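Local atomic coordinates of Hydrogenase/urease maturation factor HypB (PDB entry 4LPS), a protein that binds and slowly hydrolyses GTP and is required to insert nickel into [NiFe] hydrogenase, and also for the maturation of urease. Residues M37-Y41 with I113-D118; V95-Q99 with L119-A125; N153-V159 with D177-K183; N139-S144 with Y169-F173. One frame throughout, in Å; residues are numbered along the deposited sequence. Where two conformers were deposited one is given.

Contact 1. Residues M37-Y41 with I113-D118; sequences MKERY and IEGAFD. With PO4 (phosphate ion), chain I.
Arg40 and Asp118 form the polar part of the contact. NH2 and NH1 of Arg40 both converge on one carboxylate oxygen, Asp118 OD1, at 2.8 Å and 3.0 Å. The NH2 bond uses the syn lone pair, and OD1 stays close to the guanidinium plane, although the carboxylate itself is turned 50° from it. The other edge of the guanidinium holds a phosphate ion, probably from the crystallisation liquor: Arg40 NE donates to O4 at 2.8 Å and NH1 to O2. In the crystal, partners on two edges fix the rotation of the group.

Helix 29-43 runs nearly parallel to helix 110-122 here, their local axes 22° apart at 11.5 Å. Side chains therefore fill the gap, and Phe117 supplies the largest share. Its CD1 lies 3.6 Å from Arg40 CZ, over the centre of the guanidinium, yet the two planes are 68° apart. Met37, its chain bent twice beyond CG, curls its CE over a face of the Phe117 ring. Tyr41 meets the same ring obliquely, CD1 to Phe117 CE2 at 3.6 Å. Beyond it, Tyr41 OH touches Ile113 CG2 while hydrogen-bonding to Leu148 O, and Leu132 of strand 131-135 packs against both rings.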
# COMPACT_ATOMS: atom_id res chain seq x y z
N MET A 37 12.39 -10.69 -6.87
CA MET A 37 12.44 -9.36 -6.27
C MET A 37 12.44 -9.46 -4.75
O MET A 37 13.08 -8.65 -4.08
CB MET A 37 11.27 -8.50 -6.74
CG MET A 37 11.39 -7.99 -8.17
SD MET A 37 12.93 -7.11 -8.49
CE MET A 37 12.84 -5.82 -7.25
N LYS A 38 11.70 -10.43 -4.22
CA LYS A 38 11.67 -10.65 -2.78
C LYS A 38 13.05 -11.02 -2.23
O LYS A 38 13.40 -10.63 -1.11
CB LYS A 38 10.65 -11.73 -2.42
CG LYS A 38 10.36 -11.80 -0.92
CD LYS A 38 9.25 -12.78 -0.59
CE LYS A 38 9.10 -12.93 0.92
NZ LYS A 38 8.08 -13.94 1.28
N GLU A 39 13.82 -11.79 -3.00
CA GLU A 39 15.21 -12.06 -2.65
C GLU A 39 15.98 -10.77 -2.42
O GLU A 39 16.71 -10.63 -1.44
CB GLU A 39 15.90 -12.88 -3.75
CG GLU A 39 15.27 -14.23 -4.03
CD GLU A 39 15.96 -14.96 -5.16
OE1 GLU A 39 15.30 -15.79 -5.82
OE2 GLU A 39 17.16 -14.70 -5.40
N ARG A 40 15.83 -9.82 -3.34
CA ARG A 40 16.53 -8.55 -3.27
C ARG A 40 16.03 -7.68 -2.13
O ARG A 40 16.81 -6.96 -1.50
CB ARG A 40 16.41 -7.80 -4.60
CG ARG A 40 16.93 -8.59 -5.79
CD ARG A 40 17.07 -7.71 -7.03
NE ARG A 40 18.09 -6.68 -6.84
CZ ARG A 40 18.26 -5.64 -7.65
NH1 ARG A 40 19.21 -4.75 -7.41
NH2 ARG A 40 17.48 -5.50 -8.72
N TYR A 41 14.73 -7.73 -1.86
CA TYR A 41 14.15 -6.98 -0.75
C TYR A 41 14.80 -7.37 0.57
O TYR A 41 15.18 -6.52 1.37
CB TYR A 41 12.64 -7.23 -0.63
CG TYR A 41 11.79 -6.81 -1.81
CD1 TYR A 41 12.23 -5.85 -2.71
CD2 TYR A 41 10.53 -7.36 -2.00
CE1 TYR A 41 11.44 -5.46 -3.78
CE2 TYR A 41 9.74 -6.98 -3.06
CZ TYR A 41 10.20 -6.03 -3.94
OH TYR A 41 9.40 -5.66 -5.00
N ILE A 113 9.00 -3.13 -10.94
CA ILE A 113 9.62 -2.70 -9.69
C ILE A 113 11.14 -2.66 -9.80
O ILE A 113 11.79 -1.82 -9.18
CB ILE A 113 9.22 -3.62 -8.51
CG1 ILE A 113 7.70 -3.86 -8.50
CG2 ILE A 113 9.66 -3.02 -7.18
CD1 ILE A 113 6.88 -2.60 -8.28
N GLU A 114 11.70 -3.56 -10.61
CA GLU A 114 13.14 -3.76 -10.68
C GLU A 114 13.88 -2.48 -11.04
O GLU A 114 14.88 -2.13 -10.41
CB GLU A 114 13.48 -4.85 -11.70
CG GLU A 114 14.98 -5.08 -11.85
CD GLU A 114 15.31 -6.18 -12.85
OE1 GLU A 114 16.50 -6.34 -13.18
OE2 GLU A 114 14.37 -6.88 -13.30
N GLY A 115 13.38 -1.79 -12.07
CA GLY A 115 13.98 -0.55 -12.53
C GLY A 115 14.00 0.52 -11.45
O GLY A 115 15.03 1.15 -11.22
N ALA A 116 12.86 0.71 -10.81
CA ALA A 116 12.74 1.70 -9.74
C ALA A 116 13.61 1.31 -8.55
O ALA A 116 14.23 2.17 -7.92
CB ALA A 116 11.28 1.83 -9.31
N PHE A 117 13.65 0.01 -8.25
CA PHE A 117 14.47 -0.53 -7.17
C PHE A 117 15.95 -0.22 -7.40
O PHE A 117 16.65 0.21 -6.48
CB PHE A 117 14.25 -2.05 -7.08
CG PHE A 117 14.87 -2.69 -5.87
CD1 PHE A 117 16.14 -3.25 -5.94
CD2 PHE A 117 14.17 -2.78 -4.68
CE1 PHE A 117 16.71 -3.86 -4.83
CE2 PHE A 117 14.73 -3.39 -3.57
CZ PHE A 117 16.01 -3.93 -3.64
N ASP A 118 16.43 -0.46 -8.61
CA ASP A 118 17.82 -0.21 -8.96
C ASP A 118 18.21 1.26 -8.79
O ASP A 118 19.28 1.57 -8.28
CB ASP A 118 18.11 -0.68 -10.38
CG ASP A 118 18.12 -2.18 -10.52
OD1 ASP A 118 18.12 -2.87 -9.48
OD2 ASP A 118 18.12 -2.68 -11.67
P PO4 I . 20.73 -6.36 -4.30
O1 PO4 I . 20.92 -6.42 -2.81
O2 PO4 I . 20.22 -5.00 -4.67
O3 PO4 I . 22.04 -6.60 -5.01
O4 PO4 I . 19.74 -7.42 -4.73

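Contact 2. Residues V95-Q99 with L119-A125. With PO4 (phosphate ion), chain I.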
# COMPACT_ATOMS: atom_id res chain seq x y z
N VAL A 95 10.69 12.68 0.96
CA VAL A 95 10.68 11.24 0.76
C VAL A 95 11.29 10.86 -0.58
O VAL A 95 10.87 11.36 -1.63
CB VAL A 95 9.25 10.67 0.82
CG1 VAL A 95 9.27 9.15 0.65
CG2 VAL A 95 8.58 11.06 2.12
N SER A 96 12.29 9.98 -0.55
CA SER A 96 12.85 9.45 -1.78
C SER A 96 11.79 8.60 -2.46
O SER A 96 11.31 7.62 -1.90
CB SER A 96 14.10 8.61 -1.51
OG SER A 96 15.14 9.41 -0.96
N ALA A 97 11.42 9.00 -3.67
CA ALA A 97 10.32 8.37 -4.38
C ALA A 97 10.62 8.34 -5.86
O ALA A 97 11.18 9.29 -6.40
CB ALA A 97 9.01 9.11 -4.12
N HIS A 98 10.23 7.26 -6.52
CA HIS A 98 10.40 7.20 -7.97
C HIS A 98 9.13 6.70 -8.64
O HIS A 98 8.52 5.72 -8.22
CB HIS A 98 11.59 6.32 -8.34
CG HIS A 98 12.88 7.08 -8.42
ND1 HIS A 98 13.20 7.87 -9.50
CD2 HIS A 98 13.91 7.18 -7.55
CE1 HIS A 98 14.39 8.42 -9.30
NE2 HIS A 98 14.84 8.02 -8.13
N GLN A 99 8.74 7.41 -9.70
CA GLN A 99 7.50 7.15 -10.39
C GLN A 99 7.68 6.07 -11.45
O GLN A 99 8.59 6.14 -12.28
CB GLN A 99 6.99 8.45 -11.01
CG GLN A 99 5.68 8.33 -11.75
CD GLN A 99 4.50 8.33 -10.81
OE1 GLN A 99 4.32 9.25 -10.01
NE2 GLN A 99 3.69 7.28 -10.88
N LEU A 119 17.33 2.16 -9.25
CA LEU A 119 17.56 3.59 -9.09
C LEU A 119 17.64 3.99 -7.62
O LEU A 119 18.56 4.69 -7.21
CB LEU A 119 16.46 4.40 -9.78
CG LEU A 119 16.34 4.35 -11.30
CD1 LEU A 119 15.09 5.09 -11.75
CD2 LEU A 119 17.57 4.96 -11.96
N LEU A 120 16.66 3.54 -6.85
CA LEU A 120 16.61 3.84 -5.42
C LEU A 120 17.83 3.28 -4.70
O LEU A 120 18.33 3.88 -3.75
CB LEU A 120 15.33 3.28 -4.80
CG LEU A 120 14.05 4.05 -5.15
CD1 LEU A 120 12.83 3.29 -4.66
CD2 LEU A 120 14.09 5.44 -4.54
N LYS A 121 18.30 2.12 -5.15
CA LYS A 121 19.52 1.54 -4.60
C LYS A 121 20.72 2.42 -4.89
O LYS A 121 21.49 2.76 -3.99
CB LYS A 121 19.75 0.13 -5.16
CG LYS A 121 20.94 -0.57 -4.54
CD LYS A 121 21.38 -1.77 -5.36
CE LYS A 121 22.54 -2.49 -4.68
NZ LYS A 121 23.16 -3.51 -5.56
N ASP A 122 20.88 2.79 -6.16
CA ASP A 122 22.03 3.57 -6.60
C ASP A 122 22.04 4.97 -5.97
O ASP A 122 23.09 5.59 -5.83
CB ASP A 122 22.05 3.69 -8.12
CG ASP A 122 22.37 2.37 -8.80
OD1 ASP A 122 22.83 1.44 -8.11
OD2 ASP A 122 22.14 2.26 -10.03
N GLU A 123 20.86 5.45 -5.60
CA GLU A 123 20.72 6.77 -5.00
C GLU A 123 20.97 6.72 -3.49
O GLU A 123 21.10 7.76 -2.85
CB GLU A 123 19.33 7.33 -5.29
CG GLU A 123 19.14 7.81 -6.72
CD GLU A 123 17.69 8.00 -7.09
OE1 GLU A 123 16.81 7.84 -6.22
OE2 GLU A 123 17.41 8.32 -8.27
N GLY A 124 21.04 5.51 -2.94
CA GLY A 124 21.31 5.33 -1.52
C GLY A 124 20.06 5.34 -0.67
O GLY A 124 20.13 5.31 0.56
N ALA A 125 18.91 5.41 -1.32
CA ALA A 125 17.63 5.47 -0.63
C ALA A 125 17.32 4.18 0.13
O ALA A 125 16.71 4.22 1.20
CB ALA A 125 16.52 5.77 -1.62
P PO4 I . 20.73 -6.36 -4.30
O1 PO4 I . 20.92 -6.42 -2.81
O2 PO4 I . 20.22 -5.00 -4.67
O3 PO4 I . 22.04 -6.60 -5.01
O4 PO4 I . 19.74 -7.42 -4.73
O HOH W 1 16.46 9.66 -3.90
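His98 and Glu123 approach from opposite directions, so that the imidazole meets the carboxylate end with its NE2 edge. His98 is modelled in two conformers, and the bond described belongs to one of them: NE2 donates to Glu123 OE2, on the syn lone pair, at a very short 2.6 Å that makes its exact geometry doubtful. In this conformer NE2 faces both oxygens, a second bond to Glu123 OE1 being weak and uncertain. The angle at the hydrogen toward OE2 is 135°, with that oxygen tilted 22° from the ring plane. Ring and carboxylate planes are 33° apart.

Two leucines flank this conformer of the ring, one over a face and one at an edge. Leu119 crosses it at about a right angle and sets CD1 over the face, toward the rim and 4.0 Å from His98 ND1. Leu120 slides past in the opposite sense, and its CD2 reaches the ring edge, 3.5 Å from His98 CD2.

This joins the edge strand 97-101 of the parallel sheet to the C-terminal end of helix 110-122, which closes in a Schellman motif with Gly124 at positive phi. The turn brings Ala125 back to the strand, its CB 3.7 Å from Ser96 CB. A water donates to Glu123 OE1 and makes a weak bond with Ser96 OG. On its inner side the strand pairs through the backbone of Ser96 and His98 with strand 74-80, whose Val77 also touches Leu120.

Contact 3. Residues N153-V159 with D177-K183. With GDP (guanosine-5'-diphosphate), chain D.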
# COMPACT_ATOMS: atom_id res chain seq x y z
N ASN A 153 0.33 -6.69 1.77
CA ASN A 153 -0.51 -6.02 0.80
C ASN A 153 -1.69 -5.40 1.54
O ASN A 153 -2.50 -6.10 2.15
CB ASN A 153 -0.98 -7.00 -0.27
CG ASN A 153 0.17 -7.72 -0.94
OD1 ASN A 153 0.81 -7.19 -1.85
ND2 ASN A 153 0.45 -8.94 -0.49
N ILE A 154 -1.76 -4.07 1.50
CA ILE A 154 -2.75 -3.35 2.28
C ILE A 154 -3.70 -2.57 1.39
O ILE A 154 -3.28 -1.86 0.47
CB ILE A 154 -2.06 -2.41 3.29
CG1 ILE A 154 -1.18 -3.24 4.23
CG2 ILE A 154 -3.08 -1.61 4.07
CD1 ILE A 154 -0.19 -2.43 5.05
N VAL A 155 -5.00 -2.71 1.65
CA VAL A 155 -6.03 -2.11 0.83
C VAL A 155 -6.77 -0.98 1.55
O VAL A 155 -7.22 -1.14 2.68
CB VAL A 155 -7.07 -3.17 0.38
CG1 VAL A 155 -8.14 -2.53 -0.49
CG2 VAL A 155 -6.37 -4.30 -0.38
N LEU A 156 -6.86 0.17 0.88
CA LEU A 156 -7.66 1.28 1.40
C LEU A 156 -9.06 1.26 0.81
O LEU A 156 -9.23 1.08 -0.40
CB LEU A 156 -7.00 2.63 1.11
CG LEU A 156 -5.79 3.09 1.93
CD1 LEU A 156 -4.53 2.31 1.59
CD2 LEU A 156 -5.56 4.58 1.74
N LEU A 157 -10.05 1.42 1.67
CA LEU A 157 -11.41 1.69 1.23
C LEU A 157 -11.84 3.02 1.84
O LEU A 157 -11.96 3.14 3.06
CB LEU A 157 -12.37 0.57 1.65
CG LEU A 157 -13.86 0.84 1.43
CD1 LEU A 157 -14.14 1.12 -0.03
CD2 LEU A 157 -14.72 -0.32 1.94
N SER A 158 -12.06 4.02 0.99
CA SER A 158 -12.40 5.34 1.50
C SER A 158 -13.89 5.43 1.74
O SER A 158 -14.68 4.81 1.02
CB SER A 158 -11.93 6.44 0.54
OG SER A 158 -12.87 6.68 -0.48
N VAL A 159 -14.27 6.17 2.78
CA VAL A 159 -15.67 6.33 3.16
C VAL A 159 -16.56 6.78 2.00
O VAL A 159 -17.64 6.21 1.80
CB VAL A 159 -15.81 7.31 4.36
CG1 VAL A 159 -17.23 7.83 4.48
CG2 VAL A 159 -15.38 6.64 5.65
N ASP A 177 -3.65 -8.05 3.84
CA ASP A 177 -3.17 -8.40 5.17
C ASP A 177 -3.71 -7.40 6.18
O ASP A 177 -3.63 -7.60 7.39
CB ASP A 177 -1.64 -8.43 5.21
CG ASP A 177 -1.06 -9.42 4.23
OD1 ASP A 177 -1.14 -10.64 4.50
OD2 ASP A 177 -0.53 -8.98 3.19
N ALA A 178 -4.25 -6.30 5.66
CA ALA A 178 -4.89 -5.28 6.47
C ALA A 178 -5.76 -4.40 5.58
O ALA A 178 -5.45 -4.17 4.42
CB ALA A 178 -3.84 -4.43 7.19
N VAL A 179 -6.86 -3.92 6.14
CA VAL A 179 -7.74 -3.01 5.42
C VAL A 179 -7.80 -1.69 6.17
O VAL A 179 -7.96 -1.66 7.40
CB VAL A 179 -9.17 -3.58 5.25
CG1 VAL A 179 -10.05 -2.61 4.49
CG2 VAL A 179 -9.12 -4.92 4.53
N ILE A 180 -7.64 -0.60 5.44
CA ILE A 180 -7.77 0.73 6.02
C ILE A 180 -9.04 1.40 5.52
O ILE A 180 -9.21 1.60 4.32
CB ILE A 180 -6.56 1.62 5.66
CG1 ILE A 180 -5.28 1.03 6.25
CG2 ILE A 180 -6.78 3.04 6.16
CD1 ILE A 180 -4.02 1.68 5.72
N ILE A 181 -9.94 1.75 6.45
CA ILE A 181 -11.07 2.60 6.11
C ILE A 181 -10.59 4.05 6.17
O ILE A 181 -10.45 4.62 7.25
CB ILE A 181 -12.27 2.40 7.05
CG1 ILE A 181 -12.74 0.94 7.01
CG2 ILE A 181 -13.41 3.33 6.68
CD1 ILE A 181 -13.89 0.63 7.97
N SER A 182 -10.31 4.62 5.00
CA SER A 182 -9.69 5.94 4.94
C SER A 182 -10.73 7.04 4.86
O SER A 182 -11.91 6.76 4.59
CB SER A 182 -8.71 6.02 3.76
OG SER A 182 -9.35 5.72 2.54
N LYS A 183 -10.30 8.27 5.10
CA LYS A 183 -11.19 9.43 5.19
C LYS A 183 -12.30 9.17 6.21
O LYS A 183 -13.47 9.47 5.97
CB LYS A 183 -11.78 9.77 3.81
CG LYS A 183 -10.73 9.76 2.69
CD LYS A 183 -11.29 10.28 1.37
CE LYS A 183 -10.25 10.19 0.27
NZ LYS A 183 -10.72 10.77 -1.03
PB GDP D . -4.76 8.75 -3.85
O1B GDP D . -5.15 9.15 -5.25
O2B GDP D . -3.26 8.79 -3.69
O3B GDP D . -5.23 7.35 -3.55
O3A GDP D . -5.45 9.75 -2.80
PA GDP D . -5.00 11.28 -2.60
O1A GDP D . -3.91 11.37 -1.56
O2A GDP D . -4.57 11.92 -3.90
O5' GDP D . -6.33 11.95 -2.01
C5' GDP D . -7.39 12.34 -2.88
C4' GDP D . -8.22 13.40 -2.18
O4' GDP D . -8.67 12.91 -0.92
C3' GDP D . -7.38 14.63 -1.89
O3' GDP D . -8.19 15.79 -2.13
C2' GDP D . -7.08 14.56 -0.41
O2' GDP D . -7.00 15.87 0.15
C1' GDP D . -8.29 13.81 0.12
N9 GDP D . -8.00 13.04 1.35
C8 GDP D . -6.99 12.18 1.58
N7 GDP D . -7.09 11.65 2.82
C5 GDP D . -8.19 12.17 3.40
C6 GDP D . -8.89 12.05 4.70
O6 GDP D . -8.46 11.30 5.60
N1 GDP D . -10.01 12.76 4.89
C2 GDP D . -10.50 13.58 3.95
N2 GDP D . -11.64 14.28 4.20
N3 GDP D . -9.92 13.74 2.74
C4 GDP D . -8.79 13.08 2.42
O HOH W 2 -1.19 -10.50 1.18
O HOH W 3 -12.79 8.96 -1.77
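Strands 152-158 and 178-182 are parallel neighbours in the central sheet of the G domain, and their C-terminal ends lead to the nucleotide. Backbone bonds alternate between them: Ile180 N to Val155 O and Leu157 N to Ile180 O, both 2.8 Å, then Ser182 N to Leu157 O and Val159 N to Ser182 O.

At the opposite end a side chain takes over from the backbone. Asp177 OD2 accepts from Asn153 N at 2.8 Å through its anti lone pair, almost straight at 175°, while Asp177 N returns a bond to Asn153 O. A water bridges Asn153 ND2 and the same OD2; Tyr236 holds OD1, and Asn153 OD1 is hydrogen-bonded to Asn50 ND2.

The helix-containing connection between two parallel strands makes a beta-alpha-beta crossover, as in P-loop GTPases. On one sheet face Ile154 CG2 meets Ile180 CD1 at 3.8 Å, and Leu156 lies side by side with Ile180. Ile154 and Ile180 are covered by Phe224 of helix 218-234. Val155, Leu157, Val179 and Ile181 point to the other face, where Phe173 and helix 194-204 pack.

Lys183, extended beyond CG, runs along the guanine: its CG is 3.6 Å from GDP C6, and NZ donates to the ribose O4' at 3.0 Å. Gly56 O takes another bond from NZ. A water donates to Ser158 OG and accepts from Lys183 NZ; Glu161 also binds that hydroxyl, and Ser182 OG bonds to Ser57 O.

Contact 4. Residues N139-S144 with Y169-F173. With NI (nickel (II) ion), chain F.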
# COMPACT_ATOMS: atom_id res chain seq x y z
N ASN A 139 -6.89 1.24 -8.76
CA ASN A 139 -7.63 0.14 -9.38
C ASN A 139 -7.99 -0.87 -8.30
O ASN A 139 -7.11 -1.36 -7.59
CB ASN A 139 -6.81 -0.51 -10.49
CG ASN A 139 -7.59 -1.55 -11.28
OD1 ASN A 139 -8.74 -1.86 -10.96
ND2 ASN A 139 -6.97 -2.07 -12.33
N LEU A 140 -9.28 -1.16 -8.14
CA LEU A 140 -9.71 -2.13 -7.13
C LEU A 140 -9.79 -3.55 -7.67
O LEU A 140 -10.27 -4.45 -6.97
CB LEU A 140 -11.07 -1.73 -6.55
CG LEU A 140 -11.07 -0.98 -5.22
CD1 LEU A 140 -12.48 -0.88 -4.66
CD2 LEU A 140 -10.15 -1.65 -4.23
N VAL A 141 -9.32 -3.77 -8.89
CA VAL A 141 -9.43 -5.10 -9.50
C VAL A 141 -8.07 -5.71 -9.82
O VAL A 141 -7.57 -6.54 -9.07
CB VAL A 141 -10.27 -5.06 -10.80
CG1 VAL A 141 -10.44 -6.46 -11.36
CG2 VAL A 141 -11.63 -4.43 -10.52
N CYS A 142 -7.48 -5.28 -10.93
CA CYS A 142 -6.31 -5.95 -11.51
C CYS A 142 -5.05 -6.07 -10.64
O CYS A 142 -4.34 -7.07 -10.74
CB CYS A 142 -5.93 -5.26 -12.82
SG CYS A 142 -7.28 -5.20 -14.02
N PRO A 143 -4.75 -5.07 -9.79
CA PRO A 143 -3.55 -5.30 -8.97
C PRO A 143 -3.68 -6.46 -7.98
O PRO A 143 -2.66 -6.93 -7.47
CB PRO A 143 -3.37 -3.96 -8.24
CG PRO A 143 -4.11 -2.96 -9.06
CD PRO A 143 -5.28 -3.71 -9.62
N SER A 144 -4.90 -6.93 -7.73
CA SER A 144 -5.11 -8.08 -6.87
C SER A 144 -4.58 -9.39 -7.47
O SER A 144 -4.53 -10.42 -6.79
CB SER A 144 -6.59 -8.24 -6.54
OG SER A 144 -7.32 -8.73 -7.65
N TYR A 169 -15.77 -6.17 -4.61
CA TYR A 169 -14.43 -6.46 -5.10
C TYR A 169 -13.73 -7.46 -4.18
O TYR A 169 -12.69 -7.16 -3.60
CB TYR A 169 -13.62 -5.16 -5.22
CG TYR A 169 -14.27 -4.16 -6.16
CD1 TYR A 169 -15.27 -3.30 -5.71
CD2 TYR A 169 -13.92 -4.12 -7.50
CE1 TYR A 169 -15.88 -2.40 -6.56
CE2 TYR A 169 -14.53 -3.22 -8.37
CZ TYR A 169 -15.50 -2.37 -7.89
OH TYR A 169 -16.10 -1.48 -8.75
N PRO A 170 -14.32 -8.67 -4.04
CA PRO A 170 -13.86 -9.65 -3.06
C PRO A 170 -12.42 -10.11 -3.26
O PRO A 170 -11.73 -10.36 -2.27
CB PRO A 170 -14.83 -10.82 -3.24
CG PRO A 170 -15.32 -10.69 -4.64
CD PRO A 170 -15.40 -9.21 -4.89
N THR A 171 -11.96 -10.21 -4.51
CA THR A 171 -10.61 -10.71 -4.77
C THR A 171 -9.55 -9.73 -4.28
O THR A 171 -8.50 -10.14 -3.77
CB THR A 171 -10.39 -10.99 -6.28
OG1 THR A 171 -11.30 -12.01 -6.72
CG2 THR A 171 -8.97 -11.45 -6.55
N MET A 172 -9.82 -8.43 -4.40
CA MET A 172 -8.90 -7.44 -3.86
C MET A 172 -8.81 -7.52 -2.34
O MET A 172 -7.72 -7.52 -1.77
CB MET A 172 -9.30 -6.03 -4.30
CG MET A 172 -8.45 -4.93 -3.68
SD MET A 172 -6.70 -4.98 -4.13
CE MET A 172 -6.76 -4.40 -5.82
N PHE A 173 -9.96 -7.57 -1.68
CA PHE A 173 -9.99 -7.56 -0.23
C PHE A 173 -9.53 -8.89 0.39
O PHE A 173 -9.10 -8.91 1.55
CB PHE A 173 -11.39 -7.19 0.27
CG PHE A 173 -11.71 -5.73 0.10
CD1 PHE A 173 -11.28 -4.81 1.04
CD2 PHE A 173 -12.42 -5.28 -1.00
CE1 PHE A 173 -11.56 -3.46 0.89
CE2 PHE A 173 -12.71 -3.93 -1.15
CZ PHE A 173 -12.28 -3.02 -0.21
NI NI F . -7.47 -3.74 -15.56
O HOH W 4 -11.56 -7.29 -6.88
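The nickel site lies at one end of this contact, in which the loop carrying Cys142 packs on the start of helix 170-174. Cys142 SG binds nickel at 2.1 Å, and Cys106 supplies the second protein sulfur. The loop is shaped by an Asx turn, Asn139 OD1 accepting from Val141 N, with the donor well above the amide carbonyl plane. Asn139 ND2 is held by Cys106 O and makes a long, weak bond to Cys142 SG, linking this second-shell residue to both ligand cysteines.

Away from the metal, Leu140 wedges between two side chains of the helix start. It crosses Tyr169 at about a right angle, with CD1 over one face of the ring in a CH-pi contact 4.1 Å from the centroid, and CB also touches that face. The other branch, CD2, meets Met172 CG at 3.7 Å. Val141 CG2 comes to the edge of the Tyr169 ring, 3.8 Å from Tyr169 CD2.

Met172 carries CG anti to its own nitrogen (chi1 175°) and then bends at chi2 and chi3, which folds CE under the loop. There CE lies 3.5 Å from Asn139 O and 4.1 Å from Pro143 CD. His107, inferred to be a nickel ligand in the nucleotide-free state, touches both Pro143 and Cys142. Where the two backbones come together, Ser144 CB packs on Met172 CA at 3.6 Å. Water joins Leu140 O to Met172 N, while Ser144 OG donates to Val141 O and rests against Thr171 CG2.

In the fold
From the N terminus, helix 29-43 precedes the sheet and is brought back in contact 1 onto helix 110-122, closing a long loop over the first strands. Contact 2 starts inside that loop, at edge strand 97-101, and ends farther along the same helix, so the two cross; they touch through Arg40 and Lys121, beside one phosphate. Contact 4 begins next, in the nickel-binding loop, and crosses contact 3: the order is 139-144, 153-159, 169-173, 177-183. Phe173 packs on Val155, Leu157 and Val179, while Met172 of the same helix meets the metal loop. Contacts 2 and 3 reach the same sheet on opposite sides of the chain's centre.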